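Local coordinates for 2-pyrone-4,6-dicarboxylic acid hydrolase, putative (Pseudomonas putida, PDB 2FFI), which probably acts as a 2-pyrone-4,6-dicarboxylate lactonase, a hydrolase of the amidohydrolase family built on a TIM barrel, at residues 125-128 against 129-133; 205-208 against 209-212. All blocks are in the same frame, centred on the assembly; numbering follows the deposited sequence.

Contacts 1 and 2 both lie where a loop passes into a helix, and each is local, joining residues three to five apart along one continuous stretch. Following the chain, contact 1 comes first: residues 125-133 start helix 127-136, which connects strand 108-110 to strand 139-142. The chain then runs through strands 163-165 and 194-199 before residues 205-212 of contact 2 open helix 208-225, ahead of strand 231-234. Contact 1 is complete before contact 2 begins, so the two neither nest nor cross. Their centres are about 37 Å apart, on opposite sides of the chain's centre, and their nearest atoms about 22 Å. Each belongs to a helix that links neighbouring strands of the same parallel sheet.

Contact 1. Residues 125-128 against 129-133; sequences QWRP and LLERI
Arg127 and Glu131, one helical turn apart, reach for each other with a salt bridge in which NH1 of Arg127 lies 3.2 Å from OE2 of Glu131. The two flat groups stand almost perpendicular, their planes 86° apart. The carboxylate oxygen sits at the edge of the guanidinium and in its plane, whereas the nitrogen reaches that oxygen from above the carboxylate plane. Arg127 holds CG anti to the backbone N (chi1 176°) and bends at chi3, which brings the guanidinium back to the carboxylate. The aliphatic parts meet as well, CG of Arg127 lying 3.8 Å from CG of Glu131. Glu131 N also donates to Arg127 O at 2.9 Å, so the same two residues are joined through backbone and side chain.

Trp126 occupies the N-cap position, and its carbonyl oxygen takes two bonds. Leu130 N approaches Trp126 O in the carbonyl plane at 3.0 Å with a nearly straight N-H...O angle of 168°, while Leu129 N comes from above that plane and makes a more bent bond. The side chain of Leu130 lies alongside the same peptide: its CD1 is 4.1 Å from CB of Trp126, an apolar contact made by the root of the tryptophan and not by its ring. The indole instead touches Leu111 and Pro119 and makes a cation-pi interaction with Arg91. Arg132 CG lies 3.2 Å from Pro128 O; bends at chi2 and chi3 turn the guanidinium back toward that carbonyl without a hydrogen bond to it, and NE bonds to Gln95 instead.

The i to i+4 salt bridge and the N-cap carbonyl mark the first turn of an alpha-helix, here that of the beta-alpha-beta unit 108-110, 127-136, 139-142 of the TIM barrel.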
# COMPACT_ATOMS: atom_id res chain seq x y z
N GLN A 125 1.72 -19.12 15.13
CA GLN A 125 0.31 -18.91 14.84
C GLN A 125 0.12 -18.08 13.57
O GLN A 125 -1.00 -17.78 13.17
CB GLN A 125 -0.38 -18.21 16.01
CG GLN A 125 0.12 -16.81 16.30
CD GLN A 125 -0.68 -16.14 17.42
OE1 GLN A 125 -1.91 -16.09 17.39
NE2 GLN A 125 0.03 -15.59 18.40
N TRP A 126 1.23 -17.72 12.93
CA TRP A 126 1.19 -16.94 11.71
C TRP A 126 1.89 -17.65 10.55
O TRP A 126 1.55 -17.44 9.39
CB TRP A 126 1.83 -15.56 11.93
CG TRP A 126 0.95 -14.55 12.61
CD1 TRP A 126 0.85 -14.32 13.95
CD2 TRP A 126 0.03 -13.64 11.98
NE1 TRP A 126 -0.09 -13.34 14.20
CE2 TRP A 126 -0.60 -12.91 13.00
CE3 TRP A 126 -0.32 -13.39 10.65
CZ2 TRP A 126 -1.57 -11.93 12.74
CZ3 TRP A 126 -1.28 -12.42 10.39
CH2 TRP A 126 -1.89 -11.71 11.42
N ARG A 127 2.87 -18.49 10.88
CA ARG A 127 3.63 -19.24 9.87
C ARG A 127 2.73 -19.97 8.87
O ARG A 127 3.00 -19.95 7.67
CB ARG A 127 4.58 -20.25 10.56
CG ARG A 127 5.35 -21.15 9.59
CD ARG A 127 6.39 -22.02 10.32
NE ARG A 127 7.71 -21.38 10.44
CZ ARG A 127 8.64 -21.37 9.49
NH1 ARG A 127 8.42 -21.96 8.33
NH2 ARG A 127 9.81 -20.77 9.71
N PRO A 128 1.67 -20.64 9.35
CA PRO A 128 0.76 -21.36 8.46
C PRO A 128 0.29 -20.53 7.26
O PRO A 128 0.12 -21.07 6.16
CB PRO A 128 -0.39 -21.73 9.39
CG PRO A 128 0.32 -21.99 10.66
CD PRO A 128 1.26 -20.81 10.76
N LEU A 129 0.11 -19.23 7.49
CA LEU A 129 -0.34 -18.29 6.46
C LEU A 129 0.84 -17.71 5.69
O LEU A 129 0.79 -17.57 4.47
CB LEU A 129 -1.14 -17.15 7.11
CG LEU A 129 -1.84 -16.07 6.27
CD1 LEU A 129 -0.84 -15.03 5.84
CD2 LEU A 129 -2.54 -16.69 5.08
N LEU A 130 1.90 -17.38 6.41
CA LEU A 130 3.10 -16.83 5.79
C LEU A 130 3.68 -17.79 4.75
O LEU A 130 4.26 -17.36 3.75
CB LEU A 130 4.15 -16.52 6.86
CG LEU A 130 3.70 -15.45 7.85
CD1 LEU A 130 4.68 -15.35 9.00
CD2 LEU A 130 3.55 -14.12 7.14
N GLU A 131 3.54 -19.09 4.99
CA GLU A 131 4.04 -20.07 4.03
C GLU A 131 3.11 -20.11 2.83
O GLU A 131 3.56 -20.19 1.69
CB GLU A 131 4.12 -21.48 4.65
CG GLU A 131 5.01 -21.61 5.88
CD GLU A 131 5.16 -23.05 6.33
OE1 GLU A 131 4.13 -23.75 6.49
OE2 GLU A 131 6.32 -23.50 6.55
N ARG A 132 1.80 -20.04 3.07
CA ARG A 132 0.82 -20.07 1.99
C ARG A 132 1.08 -18.94 0.98
O ARG A 132 1.08 -19.19 -0.23
CB ARG A 132 -0.61 -19.92 2.51
CG ARG A 132 -1.21 -21.13 3.27
CD ARG A 132 -1.40 -22.33 2.37
NE ARG A 132 -0.12 -22.93 2.01
CZ ARG A 132 0.67 -23.58 2.87
NH1 ARG A 132 1.83 -24.10 2.47
NH2 ARG A 132 0.28 -23.73 4.14
N ILE A 133 1.30 -17.71 1.47
CA ILE A 133 1.53 -16.59 0.55
C ILE A 133 2.89 -16.67 -0.12
O ILE A 133 3.07 -16.14 -1.20
CB ILE A 133 1.42 -15.20 1.24
CG1 ILE A 133 2.81 -14.71 1.65
CG2 ILE A 133 0.50 -15.28 2.44
CD1 ILE A 133 2.83 -13.26 2.07

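Contact 2. Residues 205-208 against 209-212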
# COMPACT_ATOMS: atom_id res chain seq x y z
N GLN A 205 1.31 12.74 11.06
CA GLN A 205 1.05 13.42 12.34
C GLN A 205 1.53 14.85 12.40
O GLN A 205 1.79 15.38 13.48
CB GLN A 205 1.70 12.67 13.50
CG GLN A 205 0.75 11.84 14.32
CD GLN A 205 0.08 10.79 13.48
OE1 GLN A 205 -1.03 10.99 12.95
NE2 GLN A 205 0.74 9.64 13.34
N GLY A 206 1.64 15.50 11.25
CA GLY A 206 2.11 16.87 11.28
C GLY A 206 1.26 17.81 10.46
O GLY A 206 0.15 17.47 10.01
N SER A 207 1.79 19.01 10.27
CA SER A 207 1.11 20.05 9.49
C SER A 207 1.41 19.79 8.02
O SER A 207 2.51 19.35 7.68
CB SER A 207 1.64 21.42 9.89
OG SER A 207 3.02 21.50 9.62
N PRO A 208 0.45 20.07 7.14
CA PRO A 208 0.67 19.84 5.71
C PRO A 208 1.99 20.35 5.15
O PRO A 208 2.46 19.87 4.12
CB PRO A 208 -0.55 20.52 5.05
CG PRO A 208 -0.95 21.55 6.05
CD PRO A 208 -0.78 20.85 7.37
N GLU A 209 2.60 21.31 5.86
CA GLU A 209 3.87 21.90 5.45
C GLU A 209 5.06 21.19 6.10
O GLU A 209 6.17 21.24 5.59
CB GLU A 209 3.89 23.39 5.83
CG GLU A 209 5.17 24.12 5.43
CD GLU A 209 5.12 25.62 5.71
OE1 GLU A 209 6.13 26.31 5.40
OE2 GLU A 209 4.08 26.11 6.22
N GLU A 210 4.81 20.54 7.23
CA GLU A 210 5.87 19.82 7.93
C GLU A 210 6.03 18.42 7.35
O GLU A 210 7.15 17.96 7.14
CB GLU A 210 5.56 19.73 9.42
CG GLU A 210 6.13 20.87 10.23
CD GLU A 210 5.46 20.99 11.58
OE1 GLU A 210 6.00 21.72 12.44
OE2 GLU A 210 4.39 20.38 11.79
N ASN A 211 4.90 17.76 7.09
CA ASN A 211 4.91 16.42 6.54
C ASN A 211 5.56 16.49 5.17
O ASN A 211 6.36 15.63 4.80
CB ASN A 211 3.48 15.89 6.37
CG ASN A 211 2.67 15.94 7.65
OD1 ASN A 211 3.14 15.53 8.71
ND2 ASN A 211 1.43 16.42 7.56
N LEU A 212 5.21 17.54 4.44
CA LEU A 212 5.74 17.73 3.10
C LEU A 212 7.24 17.96 3.15
O LEU A 212 7.96 17.47 2.29
CB LEU A 212 5.01 18.92 2.44
CG LEU A 212 5.06 19.12 0.92
CD1 LEU A 212 6.40 19.72 0.54
CD2 LEU A 212 4.81 17.81 0.20
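A capping box formed by Ser207 and Glu210 closes the N-terminal end of helix 208-225. Its two reciprocal bonds are both weak: Glu210 N donates to Ser207 OG at 3.1 Å, and Ser207 N to Glu210 OE2 at 3.3 Å. An additional, shorter bond joins the side chains, Ser207 OG donating to Glu210 OE2 at 2.8 Å from above the carboxylate plane. With chi1 at 61°, OG is tucked between the backbone N and the carbonyl carbon of Ser207, where it can meet both the amide and the carboxylate.

Ser207 O is gripped twice. Asn211 N donates to Ser207 O at 2.9 Å in a nearly straight bond (N-H...O angle 169°), and Glu210 N also donates, from above the carbonyl plane. The Asn211 side chain turns back over the loop: ND2 stands almost perpendicularly above the carbonyl plane of Gly206 and donates to Gly206 O at 3.0 Å, a separate local feature that ties the loop to the first turn. Asn211 also packs on Ala173 and Leu204.

The capping box is characteristic of a helix N-terminus; here the helix follows strand 194-199 of the TIM barrel.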